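PDB 4NH0: cell divisionFtsK/SpoIIIE from Thermomonospora curvata, which forms the multi-domain ATPase of the ESX type VII secretion system, which exports proteins including EsxA and EsxB, and might be the translocase subunit. Local coordinates for residues L380-L391 and P414-V422. Residues are numbered along the deposited sequence; the frame is centred on the assembly and turned at random.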
loop_
_atom_site.group_PDB
_atom_site.type_symbol
_atom_site.label_atom_id
_atom_site.label_comp_id
_atom_site.label_asym_id
_atom_site.label_seq_id
_atom_site.Cartn_x
_atom_site.Cartn_y
_atom_site.Cartn_z
ATOM N N LEU A 380 8.134 29.295 1.554
ATOM C CA LEU A 380 8.621 30.652 1.339
ATOM C C LEU A 380 9.930 30.638 0.561
ATOM O O LEU A 380 10.152 31.481 -0.307
ATOM C CB LEU A 380 8.805 31.373 2.673
ATOM C CG LEU A 380 7.522 31.626 3.465
ATOM C CD1 LEU A 380 7.830 32.283 4.798
ATOM C CD2 LEU A 380 6.557 32.474 2.656
ATOM N N HIS A 381 10.790 29.677 0.881
ATOM C CA HIS A 381 12.044 29.491 0.160
ATOM C C HIS A 381 11.763 29.244 -1.316
ATOM O O HIS A 381 12.521 29.677 -2.183
ATOM C CB HIS A 381 12.838 28.327 0.757
ATOM C CG HIS A 381 14.159 28.084 0.095
ATOM N ND1 HIS A 381 14.761 29.006 -0.733
ATOM C CD2 HIS A 381 14.994 27.019 0.140
ATOM C CE1 HIS A 381 15.909 28.521 -1.170
ATOM N NE2 HIS A 381 16.074 27.317 -0.655
ATOM N N GLY A 382 10.664 28.551 -1.593
ATOM C CA GLY A 382 10.244 28.300 -2.957
ATOM C C GLY A 382 9.749 29.562 -3.634
ATOM O O GLY A 382 9.923 29.737 -4.838
ATOM N N GLU A 383 9.132 30.445 -2.855
ATOM C CA GLU A 383 8.627 31.707 -3.383
ATOM C C GLU A 383 9.775 32.624 -3.785
ATOM O O GLU A 383 9.692 33.335 -4.785
ATOM C CB GLU A 383 7.731 32.399 -2.354
ATOM C CG GLU A 383 7.196 33.751 -2.801
ATOM C CD GLU A 383 6.224 33.646 -3.960
ATOM O OE1 GLU A 383 5.651 34.684 -4.350
ATOM O OE2 GLU A 383 6.026 32.528 -4.477
ATOM N N MET A 384 10.844 32.599 -2.997
ATOM C CA MET A 384 12.040 33.375 -3.294
ATOM C C MET A 384 12.622 32.961 -4.639
ATOM O O MET A 384 12.934 33.801 -5.481
ATOM C CB MET A 384 13.083 33.194 -2.191
ATOM C CG MET A 384 12.593 33.567 -0.802
ATOM S SD MET A 384 12.524 35.346 -0.542
ATOM C CE MET A 384 14.266 35.722 -0.390
ATOM N N VAL A 385 12.753 31.653 -4.833
ATOM C CA VAL A 385 13.286 31.105 -6.073
ATOM C C VAL A 385 12.317 31.325 -7.230
ATOM O O VAL A 385 12.732 31.608 -8.351
ATOM C CB VAL A 385 13.585 29.599 -5.936
ATOM C CG1 VAL A 385 14.190 29.053 -7.220
ATOM C CG2 VAL A 385 14.517 29.351 -4.762
ATOM N N ARG A 386 11.023 31.197 -6.957
ATOM C CA ARG A 386 10.016 31.412 -7.989
ATOM C C ARG A 386 10.107 32.828 -8.530
ATOM O O ARG A 386 10.133 33.041 -9.740
ATOM C CB ARG A 386 8.607 31.154 -7.454
ATOM C CG ARG A 386 7.519 31.488 -8.463
ATOM C CD ARG A 386 6.130 31.336 -7.873
ATOM N NE ARG A 386 5.677 32.561 -7.223
ATOM C CZ ARG A 386 5.159 33.600 -7.871
ATOM N NH1 ARG A 386 5.029 33.565 -9.189
ATOM N NH2 ARG A 386 4.771 34.675 -7.200
ATOM N N ARG A 387 10.164 33.795 -7.622
ATOM C CA ARG A 387 10.238 35.194 -8.012
ATOM C C ARG A 387 11.517 35.522 -8.793
ATOM O O ARG A 387 11.483 36.352 -9.695
ATOM C CB ARG A 387 10.128 36.097 -6.783
ATOM C CG ARG A 387 8.754 36.107 -6.137
ATOM C CD ARG A 387 8.726 37.019 -4.925
ATOM N NE ARG A 387 7.912 38.207 -5.153
ATOM C CZ ARG A 387 6.607 38.261 -4.921
ATOM N NH1 ARG A 387 5.974 37.192 -4.460
ATOM N NH2 ARG A 387 5.934 39.376 -5.152
ATOM N N GLN A 388 12.627 34.906 -8.394
ATOM C CA GLN A 388 13.912 35.074 -9.051
ATOM C C GLN A 388 13.979 34.554 -10.468
ATOM O O GLN A 388 14.360 35.263 -11.381
ATOM C CB GLN A 388 14.914 34.249 -8.274
ATOM C CG GLN A 388 16.193 34.945 -7.901
ATOM C CD GLN A 388 16.999 34.123 -6.922
ATOM O OE1 GLN A 388 16.780 32.928 -6.786
ATOM N NE2 GLN A 388 17.933 34.757 -6.235
ATOM N N GLU A 389 13.537 33.323 -10.653
ATOM C CA GLU A 389 13.455 32.698 -11.967
ATOM C C GLU A 389 12.450 33.418 -12.854
ATOM O O GLU A 389 12.587 33.416 -14.072
ATOM C CB GLU A 389 13.084 31.223 -11.851
ATOM C CG GLU A 389 14.236 30.262 -12.157
ATOM C CD GLU A 389 14.546 30.164 -13.645
ATOM O OE1 GLU A 389 13.605 30.227 -14.467
ATOM O OE2 GLU A 389 15.739 30.033 -13.990
ATOM N N HIS A 390 11.446 34.032 -12.238
ATOM C CA HIS A 390 10.498 34.863 -12.971
ATOM C C HIS A 390 11.229 36.074 -13.542
ATOM O O HIS A 390 10.969 36.487 -14.669
ATOM C CB HIS A 390 9.346 35.303 -12.063
ATOM C CG HIS A 390 8.172 35.878 -12.801
ATOM N ND1 HIS A 390 8.254 36.383 -14.079
ATOM C CD2 HIS A 390 6.877 36.022 -12.424
ATOM C CE1 HIS A 390 7.070 36.812 -14.459
ATOM N NE2 HIS A 390 6.212 36.608 -13.477
ATOM N N LEU A 391 12.150 36.634 -12.765
ATOM C CA LEU A 391 12.915 37.797 -13.207
ATOM C C LEU A 391 14.019 37.407 -14.182
ATOM O O LEU A 391 14.472 38.227 -14.979
ATOM C CB LEU A 391 13.513 38.538 -12.010
ATOM C CG LEU A 391 12.511 39.101 -11.001
ATOM C CD1 LEU A 391 13.224 39.677 -9.787
ATOM C CD2 LEU A 391 11.632 40.150 -11.659
ATOM N N PRO A 414 2.649 39.944 -16.848
ATOM C CA PRO A 414 1.710 39.705 -15.751
ATOM C C PRO A 414 2.062 40.576 -14.557
ATOM O O PRO A 414 3.244 40.833 -14.327
ATOM C CB PRO A 414 1.908 38.221 -15.435
ATOM C CG PRO A 414 3.312 37.945 -15.846
ATOM C CD PRO A 414 3.550 38.799 -17.062
ATOM N N PRO A 415 1.052 41.050 -13.819
ATOM C CA PRO A 415 1.341 41.813 -12.605
ATOM C C PRO A 415 2.056 40.952 -11.572
ATOM O O PRO A 415 1.603 39.845 -11.285
ATOM C CB PRO A 415 -0.046 42.228 -12.106
ATOM C CG PRO A 415 -0.930 42.141 -13.306
ATOM C CD PRO A 415 -0.390 41.004 -14.115
ATOM N N MET A 416 3.169 41.443 -11.041
ATOM C CA MET A 416 3.835 40.766 -9.938
ATOM C C MET A 416 3.874 41.688 -8.731
ATOM O O MET A 416 4.693 42.603 -8.665
ATOM C CB MET A 416 5.246 40.325 -10.322
ATOM C CG MET A 416 5.915 39.463 -9.263
ATOM S SD MET A 416 7.565 38.917 -9.727
ATOM C CE MET A 416 8.370 40.490 -10.007
ATOM N N PRO A 417 2.974 41.447 -7.769
ATOM C CA PRO A 417 2.801 42.279 -6.577
ATOM C C PRO A 417 3.945 42.124 -5.588
ATOM O O PRO A 417 4.557 41.061 -5.530
ATOM C CB PRO A 417 1.498 41.751 -5.980
ATOM C CG PRO A 417 1.472 40.326 -6.382
ATOM C CD PRO A 417 2.071 40.283 -7.758
ATOM N N THR A 418 4.234 43.171 -4.824
ATOM C CA THR A 418 5.202 43.062 -3.744
ATOM C C THR A 418 4.615 42.187 -2.649
ATOM O O THR A 418 3.404 42.192 -2.428
ATOM C CB THR A 418 5.585 44.432 -3.162
ATOM O OG1 THR A 418 4.405 45.115 -2.726
ATOM C CG2 THR A 418 6.294 45.277 -4.205
ATOM N N LEU A 419 5.466 41.429 -1.970
ATOM C CA LEU A 419 4.996 40.529 -0.928
ATOM C C LEU A 419 5.341 41.055 0.457
ATOM O O LEU A 419 6.505 41.295 0.768
ATOM C CB LEU A 419 5.587 39.133 -1.120
ATOM C CG LEU A 419 5.018 38.062 -0.192
ATOM C CD1 LEU A 419 3.520 37.945 -0.393
ATOM C CD2 LEU A 419 5.699 36.725 -0.427
ATOM N N PHE A 420 4.318 41.238 1.284
ATOM C CA PHE A 420 4.517 41.675 2.658
ATOM C C PHE A 420 4.320 40.502 3.608
ATOM O O PHE A 420 3.232 39.936 3.692
ATOM C CB PHE A 420 3.558 42.811 3.014
ATOM C CG PHE A 420 3.926 43.542 4.273
ATOM C CD1 PHE A 420 5.216 43.485 4.772
ATOM C CD2 PHE A 420 2.979 44.279 4.964
ATOM C CE1 PHE A 420 5.555 44.154 5.931
ATOM C CE2 PHE A 420 3.314 44.948 6.123
ATOM C CZ PHE A 420 4.603 44.885 6.607
ATOM N N ILE A 421 5.380 40.137 4.320
ATOM C CA ILE A 421 5.324 39.010 5.240
ATOM C C ILE A 421 5.312 39.478 6.689
ATOM O O ILE A 421 6.255 40.116 7.154
ATOM C CB ILE A 421 6.505 38.055 5.029
ATOM C CG1 ILE A 421 6.571 37.610 3.568
ATOM C CG2 ILE A 421 6.385 36.852 5.947
ATOM C CD1 ILE A 421 7.732 36.694 3.263
ATOM N N VAL A 422 4.237 39.155 7.396
ATOM C CA VAL A 422 4.096 39.530 8.796
ATOM C C VAL A 422 4.176 38.300 9.691
ATOM O O VAL A 422 3.218 37.536 9.797
ATOM C CB VAL A 422 2.767 40.259 9.050
ATOM C CG1 VAL A 422 2.718 40.790 10.470
ATOM C CG2 VAL A 422 2.590 41.390 8.053
#
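M416, in the loop just before strand 418-424, meets H390 through SD and L391 through CE where helix 371-394 packs on that strand in the first FtsK domain, a P-loop NTPase fold. The strand is an interior one of the parallel part of the sheet, between strands 452-458 and 337-343. Helix and strand run nearly antiparallel; the axes of segments 380-391 and 418-422 approach to 11.9 Å. The methionine chain is extended through chi2, with CG anti to the backbone N (chi1 -173°), and bends at chi3, about CG-SD. H390 and M416 run past one another in opposite senses, SD lying 4.5 Å from the centroid of the H390 ring in an oblique sulfur-aromatic contact. The bend turns CE toward L391, whose CD2 it meets at 3.7 Å, the two chains roughly perpendicular. P414 takes the edge of the same imidazole, its CG near the ring plane and 4.0 Å from H390 NE2; Y403 of helix 400-410 meets H390 edge-to-face.

Further along, the side chains of R387 and L419 cross steeply, with L419 CB over one guanidinium face, offset toward its rim, 3.9 Å from R387 NH1. NE of the arginine bonds to the carbonyl of L450. E383 opposes L419, CG against CD2, and joins R386 and R387 in a salt-bridge network, the R387 NH1 bond to OE1 being weak; Q643 adds a further bond. With an alanine at E383, R386 would probably lose its two-pronged partner and be freer to turn. L380 and I421 touch loosely through their methyls. R386 holds both carboxylate oxygens of E383, NH2 on OE1 and NE on OE2; the 2.8 Å NE bond is nearly straight at the nitrogen (172°), reaching OE2 on its syn side but tilted 33° from the carboxylate plane.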